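PDB 1O70: fasciclin-1, which serves as a neural cell adhesion molecule, represented in this chain by its third and fourth FAS1 domains. Local coordinates for residues 178-183 against 217-222; 184-187 against 193-196; 290-293 against 298-301. All coordinates share one frame; numbering follows the deposited sequence.

Contact 1 (178-183 against 217-222); sequences GKFSHF and KLFMAD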
# COMPACT_ATOMS: atom_id res chain seq x y z
N GLY A 178 -1.81 16.22 -9.05
CA GLY A 178 -1.21 17.03 -8.00
C GLY A 178 -0.03 17.86 -8.48
O GLY A 178 0.58 18.59 -7.70
N LYS A 179 0.29 17.75 -9.75
CA LYS A 179 1.41 18.52 -10.28
C LYS A 179 1.01 19.90 -10.79
O LYS A 179 1.74 20.86 -10.59
CB LYS A 179 2.08 17.76 -11.42
CG LYS A 179 2.99 16.65 -10.98
CD LYS A 179 3.60 16.05 -12.23
CE LYS A 179 4.73 15.10 -11.92
NZ LYS A 179 5.31 14.63 -13.20
N PHE A 180 -0.15 19.99 -11.43
CA PHE A 180 -0.60 21.26 -11.99
C PHE A 180 -0.56 22.42 -11.01
O PHE A 180 -0.30 23.54 -11.41
CB PHE A 180 -2.01 21.13 -12.55
CG PHE A 180 -2.16 20.08 -13.61
CD1 PHE A 180 -2.47 18.77 -13.27
CD2 PHE A 180 -1.97 20.41 -14.96
CE1 PHE A 180 -2.59 17.80 -14.25
CE2 PHE A 180 -2.09 19.43 -15.95
CZ PHE A 180 -2.40 18.12 -15.59
N SER A 181 -0.81 22.15 -9.73
CA SER A 181 -0.85 23.18 -8.71
C SER A 181 0.31 23.09 -7.72
O SER A 181 0.36 23.83 -6.74
CB SER A 181 -2.14 23.06 -7.91
OG SER A 181 -2.08 21.90 -7.08
N HIS A 182 1.22 22.15 -7.96
CA HIS A 182 2.37 21.95 -7.08
C HIS A 182 1.91 21.48 -5.71
O HIS A 182 2.56 21.70 -4.69
CB HIS A 182 3.18 23.24 -6.97
CG HIS A 182 3.83 23.65 -8.26
ND1 HIS A 182 5.10 23.26 -8.61
CD2 HIS A 182 3.34 24.35 -9.31
CE1 HIS A 182 5.38 23.72 -9.82
NE2 HIS A 182 4.33 24.39 -10.26
N PHE A 183 0.76 20.82 -5.71
CA PHE A 183 0.17 20.26 -4.51
C PHE A 183 1.10 19.17 -3.96
O PHE A 183 1.21 19.00 -2.75
CB PHE A 183 -1.19 19.64 -4.85
CG PHE A 183 -1.81 18.87 -3.72
CD1 PHE A 183 -2.58 19.52 -2.78
CD2 PHE A 183 -1.59 17.51 -3.58
CE1 PHE A 183 -3.15 18.82 -1.72
CE2 PHE A 183 -2.15 16.80 -2.53
CZ PHE A 183 -2.92 17.46 -1.60
N LYS A 217 -11.01 18.92 -17.07
CA LYS A 217 -10.58 20.13 -16.37
C LYS A 217 -9.60 19.84 -15.23
O LYS A 217 -8.64 20.59 -15.03
CB LYS A 217 -11.78 20.89 -15.79
CG LYS A 217 -12.63 21.69 -16.79
CD LYS A 217 -13.68 22.52 -16.02
CE LYS A 217 -14.56 23.39 -16.92
NZ LYS A 217 -15.33 22.59 -17.92
N LEU A 218 -9.85 18.77 -14.48
CA LEU A 218 -8.98 18.42 -13.36
C LEU A 218 -7.56 18.16 -13.84
O LEU A 218 -6.61 18.32 -13.07
CB LEU A 218 -9.53 17.18 -12.63
CG LEU A 218 -10.84 17.40 -11.87
CD1 LEU A 218 -11.33 16.08 -11.30
CD2 LEU A 218 -10.63 18.43 -10.75
N PHE A 219 -7.42 17.77 -15.10
CA PHE A 219 -6.09 17.52 -15.65
C PHE A 219 -5.68 18.63 -16.62
O PHE A 219 -5.09 18.37 -17.67
CB PHE A 219 -6.03 16.15 -16.34
CG PHE A 219 -6.15 14.98 -15.40
CD1 PHE A 219 -7.41 14.52 -15.01
CD2 PHE A 219 -5.02 14.38 -14.85
CE1 PHE A 219 -7.53 13.48 -14.09
CE2 PHE A 219 -5.14 13.34 -13.93
CZ PHE A 219 -6.40 12.89 -13.55
N MET A 220 -6.00 19.87 -16.26
CA MET A 220 -5.64 21.05 -17.07
C MET A 220 -5.08 22.13 -16.17
O MET A 220 -5.64 22.42 -15.11
CB MET A 220 -6.86 21.59 -17.82
CG MET A 220 -7.07 20.98 -19.18
SD MET A 220 -8.67 21.42 -19.86
CE MET A 220 -8.20 22.86 -20.83
N ALA A 221 -3.97 22.72 -16.59
CA ALA A 221 -3.33 23.78 -15.82
C ALA A 221 -4.27 24.94 -15.56
O ALA A 221 -4.22 25.56 -14.51
CB ALA A 221 -2.08 24.26 -16.53
N ASP A 222 -5.14 25.22 -16.53
CA ASP A 222 -6.09 26.31 -16.37
C ASP A 222 -6.90 26.22 -15.08
O ASP A 222 -7.30 27.24 -14.53
CB ASP A 222 -7.07 26.36 -17.54
CG ASP A 222 -6.71 27.43 -18.55
OD1 ASP A 222 -6.43 28.58 -18.12
OD2 ASP A 222 -6.74 27.13 -19.76
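Phe180 sets its CG beside the backbone N and anti to the carbonyl carbon (chi1 -58°), and a chi2 of 89° turns the ring plane roughly perpendicular to the plane of CA, CB and CG. Because its CB already points at 217-222, these torsions lay the ring against the backbone of Phe219, Met220 and Ala221. The outer end of the ring carries much of the contact: Phe180 CZ lies 3.4 Å from Phe219 O and 4.2 Å from Phe219 CB. Nearer the root of the ring, Phe180 CD2 is 3.5 Å from Ala221 N. The same CD2 meets the methyl CB of Ala221 at 4.2 Å. Over one face stands Met220 N, 3.9 Å above the ring plane of Phe180 and offset toward the rim; its N-H is already engaged with Lys217 O, so this approach counts as packing. No hydrogen bond crosses the contact, and 104 of the 190 Å² buried belongs to Phe180 alone.

Phe180 is presented by a type I beta turn from Lys179 to His182, closed by His182 N to Lys179 O at 3.0 Å. Phe219 offers mainly its backbone and CB, since the CA-CB bond leads away from the turn. Its ring instead packs on Asp173 and Met177 of helix 172-177 and meets the ring of His215 with the planes at about 35°. A sulfate ion, probably from the crystallisation liquor, lies about 3 Å from the Phe219 side chain. The contact is surface packing within the fourth FAS1 domain: a beta turn following helix 172-177 rests one aromatic ring on the short link between helices 212-218 and 224-232.

Contact 2 (184-187 against 193-196); sequences NDQL and RFTY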
# COMPACT_ATOMS: atom_id res chain seq x y z
N ASN A 184 1.76 18.43 -4.86
CA ASN A 184 2.65 17.34 -4.45
C ASN A 184 3.88 17.76 -3.65
O ASN A 184 4.31 17.04 -2.75
CB ASN A 184 3.14 16.55 -5.66
CG ASN A 184 2.03 15.97 -6.48
OD1 ASN A 184 0.92 15.78 -6.00
ND2 ASN A 184 2.32 15.67 -7.74
N ASP A 185 4.45 18.91 -4.00
CA ASP A 185 5.65 19.41 -3.35
C ASP A 185 5.68 19.15 -1.85
O ASP A 185 6.62 18.55 -1.32
CB ASP A 185 5.80 20.91 -3.62
CG ASP A 185 6.06 21.20 -5.09
OD1 ASP A 185 5.82 20.30 -5.93
OD2 ASP A 185 6.50 22.32 -5.42
N GLN A 186 4.62 19.58 -1.17
CA GLN A 186 4.52 19.42 0.27
C GLN A 186 4.62 17.98 0.79
O GLN A 186 5.07 17.76 1.91
CB GLN A 186 3.19 20.02 0.75
CG GLN A 186 1.99 19.28 0.21
CD GLN A 186 0.70 19.84 0.73
OE1 GLN A 186 0.57 20.12 1.93
NE2 GLN A 186 -0.28 20.00 -0.16
N LEU A 187 4.21 17.02 -0.03
CA LEU A 187 4.21 15.61 0.36
C LEU A 187 5.58 14.99 0.57
O LEU A 187 5.71 13.80 0.85
CB LEU A 187 3.43 14.79 -0.66
CG LEU A 187 2.01 15.31 -0.87
CD1 LEU A 187 1.35 14.52 -1.97
CD2 LEU A 187 1.22 15.21 0.43
N ARG A 193 2.97 14.77 9.21
CA ARG A 193 2.53 13.41 8.97
C ARG A 193 1.26 13.48 8.13
O ARG A 193 0.27 14.08 8.54
CB ARG A 193 2.27 12.68 10.29
CG ARG A 193 3.55 12.19 10.95
CD ARG A 193 4.23 11.12 10.09
NE ARG A 193 5.54 10.72 10.60
CZ ARG A 193 6.65 11.45 10.46
NH1 ARG A 193 6.61 12.62 9.84
NH2 ARG A 193 7.81 11.00 10.94
N PHE A 194 1.31 12.89 6.94
CA PHE A 194 0.17 12.92 6.05
C PHE A 194 -0.59 11.61 5.95
O PHE A 194 -0.01 10.53 5.99
CB PHE A 194 0.58 13.30 4.63
CG PHE A 194 1.41 14.52 4.54
CD1 PHE A 194 2.79 14.45 4.73
CD2 PHE A 194 0.84 15.74 4.19
CE1 PHE A 194 3.60 15.57 4.56
CE2 PHE A 194 1.64 16.87 4.02
CZ PHE A 194 3.02 16.79 4.21
N THR A 195 -1.90 11.74 5.80
CA THR A 195 -2.78 10.60 5.61
C THR A 195 -3.50 10.96 4.32
O THR A 195 -4.50 11.69 4.33
CB THR A 195 -3.78 10.46 6.76
OG1 THR A 195 -3.06 10.15 7.96
CG2 THR A 195 -4.75 9.35 6.48
N TYR A 196 -2.98 10.47 3.21
CA TYR A 196 -3.52 10.77 1.89
C TYR A 196 -4.45 9.68 1.35
O TYR A 196 -4.02 8.53 1.15
CB TYR A 196 -2.35 11.00 0.91
CG TYR A 196 -2.67 11.81 -0.34
CD1 TYR A 196 -1.71 11.97 -1.34
CD2 TYR A 196 -3.93 12.39 -0.55
CE1 TYR A 196 -1.98 12.67 -2.52
CE2 TYR A 196 -4.21 13.10 -1.71
CZ TYR A 196 -3.24 13.24 -2.70
OH TYR A 196 -3.53 13.90 -3.87
O HOH W 1 -1.37 13.91 -5.73
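Strand 193-199 of the mixed sheet in the fourth FAS1 domain meets the loop that precedes it through Leu187, whose two methyls each touch a different ring of the strand. Leu187 CD2 makes a CH-pi contact over one face of Phe194, 4.1 Å from the ring centroid and 22° off the normal. Leu187 CD1 approaches Tyr196 CE1 at 3.8 Å, the two side chains crossing at about a right angle. With CG beside the backbone N (chi1 -56°), Leu187 sends both branches toward the strand. Gln186 adds its amide, its plane 90° to the Phe194 ring, with OE1 4.0 Å from Phe194 CE2.

The polar link runs through water: it donates to Asn184 OD1 at 3.0 Å and accepts from Tyr196 OH at 2.9 Å, lying in the Tyr196 ring plane. Asn184 ND2 binds Tyr175 O, which helps fix the turn of the amide. Leu162 and Leu165 of helix 161-167 and Leu235 of strand 235-238 also pack on Leu187. Phe194 and Tyr196, two residues apart, thus share one face of the sheet of the fourth FAS1 domain, where the loop before strand 193-199 and helix 161-167 cover it.

Contact 3 (290-293 against 298-301); sequences RPDV and GIIH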
# COMPACT_ATOMS: atom_id res chain seq x y z
N ARG A 290 -6.62 -0.32 -1.24
CA ARG A 290 -5.36 -0.68 -0.60
C ARG A 290 -5.27 0.16 0.66
O ARG A 290 -4.96 1.36 0.61
CB ARG A 290 -4.17 -0.36 -1.51
CG ARG A 290 -3.90 -1.39 -2.60
CD ARG A 290 -2.91 -0.84 -3.60
NE ARG A 290 -1.65 -0.47 -2.97
CZ ARG A 290 -0.78 0.38 -3.52
NH1 ARG A 290 -1.06 0.94 -4.69
NH2 ARG A 290 0.35 0.66 -2.89
N PRO A 291 -5.57 -0.44 1.81
CA PRO A 291 -5.49 0.32 3.05
C PRO A 291 -4.09 0.30 3.62
O PRO A 291 -3.30 -0.61 3.35
CB PRO A 291 -6.45 -0.42 3.95
CG PRO A 291 -6.21 -1.84 3.55
CD PRO A 291 -6.26 -1.73 2.03
N ASP A 292 -3.78 1.31 4.41
CA ASP A 292 -2.51 1.36 5.10
C ASP A 292 -1.25 1.20 4.27
O ASP A 292 -0.39 0.39 4.61
CB ASP A 292 -2.54 0.30 6.20
CG ASP A 292 -3.83 0.37 7.03
OD1 ASP A 292 -4.18 1.49 7.45
OD2 ASP A 292 -4.48 -0.67 7.25
N VAL A 293 -1.11 1.97 3.19
CA VAL A 293 0.11 1.89 2.40
C VAL A 293 1.07 2.83 3.12
O VAL A 293 1.17 4.00 2.78
CB VAL A 293 -0.15 2.36 0.95
CG1 VAL A 293 1.16 2.37 0.15
CG2 VAL A 293 -1.17 1.42 0.27
N GLY A 298 4.10 9.39 6.73
CA GLY A 298 2.66 9.28 6.71
C GLY A 298 2.14 7.96 6.19
O GLY A 298 2.87 6.97 6.14
N ILE A 299 0.88 7.94 5.79
CA ILE A 299 0.26 6.74 5.29
C ILE A 299 -0.68 7.09 4.15
O ILE A 299 -1.28 8.17 4.14
CB ILE A 299 -0.56 6.04 6.41
CG1 ILE A 299 -1.00 4.64 5.97
CG2 ILE A 299 -1.79 6.87 6.74
CD1 ILE A 299 -1.66 3.86 7.08
N ILE A 300 -0.80 6.19 3.18
CA ILE A 300 -1.67 6.39 2.04
C ILE A 300 -2.75 5.32 2.00
O ILE A 300 -2.47 4.15 2.23
CB ILE A 300 -0.89 6.30 0.73
CG1 ILE A 300 -0.09 7.58 0.51
CG2 ILE A 300 -1.84 6.00 -0.43
CD1 ILE A 300 0.75 7.55 -0.77
N HIS A 301 -3.99 5.70 1.70
CA HIS A 301 -5.07 4.71 1.60
C HIS A 301 -5.64 4.81 0.18
O HIS A 301 -6.26 5.82 -0.19
CB HIS A 301 -6.18 5.01 2.60
CG HIS A 301 -5.72 5.05 4.02
ND1 HIS A 301 -5.34 3.91 4.71
CD2 HIS A 301 -5.59 6.08 4.89
CE1 HIS A 301 -4.99 4.24 5.94
NE2 HIS A 301 -5.14 5.55 6.08
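Val293 N donates to Ile300 O across 2.7 Å, with an N-H...O angle of 153° and the donor in the carbonyl plane. The return bond, Ile300 N to Val293 O, measures 3.0 Å, but its donor sits above the carbonyl plane. Together they define an antiparallel hydrogen-bonded pair of the beta hairpin formed by strands 284-295 and 298-303, whose side chains share one sheet face and meet at 4.0 Å between Val293 CB and Ile300 CB.

Before this pair the pattern changes: Asp292 has a positive phi, and its N donates to a side chain, His301 ND1, at 3.0 Å and 164°, somewhat tilted from the imidazole plane. Since ND1 accepts, the hydrogen bond of His301 NE2 with Tyr242 O is consistent with a proton on NE2, and the two bonds fix the ring's rotation. Asp292 OD1 lies at the ring edge, 3.2 Å from His301 CE1, while accepting from Met244 N. Ile299, with CG1 anti to its backbone N, runs alongside Asp292 and places CD1 3.5 Å from Asp292 OD1.

The short strand axes stand at 135°, well away from strict antiparallel. Strand 298-303 also bonds to strand 193-199, and helix 161-167 packs through Lys164 on Val293 and Ile300. Arg290 forms salt bridges with Asp168 and with Glu127 of strand 123-128 in the third FAS1 domain, while Pro291 touches Phe110 of strand 110-116.

All three contacts belong to the fourth FAS1 domain and step from the surface toward the centre of the two-domain chain. Contact 1 encloses contact 2 along the chain, and their centres are 16 Å apart; Gly178 O to Asn184 N, 3.1 Å and probably a hydrogen bond, joins them, as does packing of Phe183 on Tyr196. Contacts 2 and 3 both reach one sheet, in which strands 193-199 and 298-303 are neighbours: Phe194 O to Ile299 N (2.7 Å) and Tyr196 O to His301 N (2.9 Å) are probable hydrogen bonds. Contacts 1 and 3 do not touch, their nearest atoms being about 10 Å apart. In contact 3 the Arg290 side chain comes within about 6 Å of a bound N-acetylglucosamine.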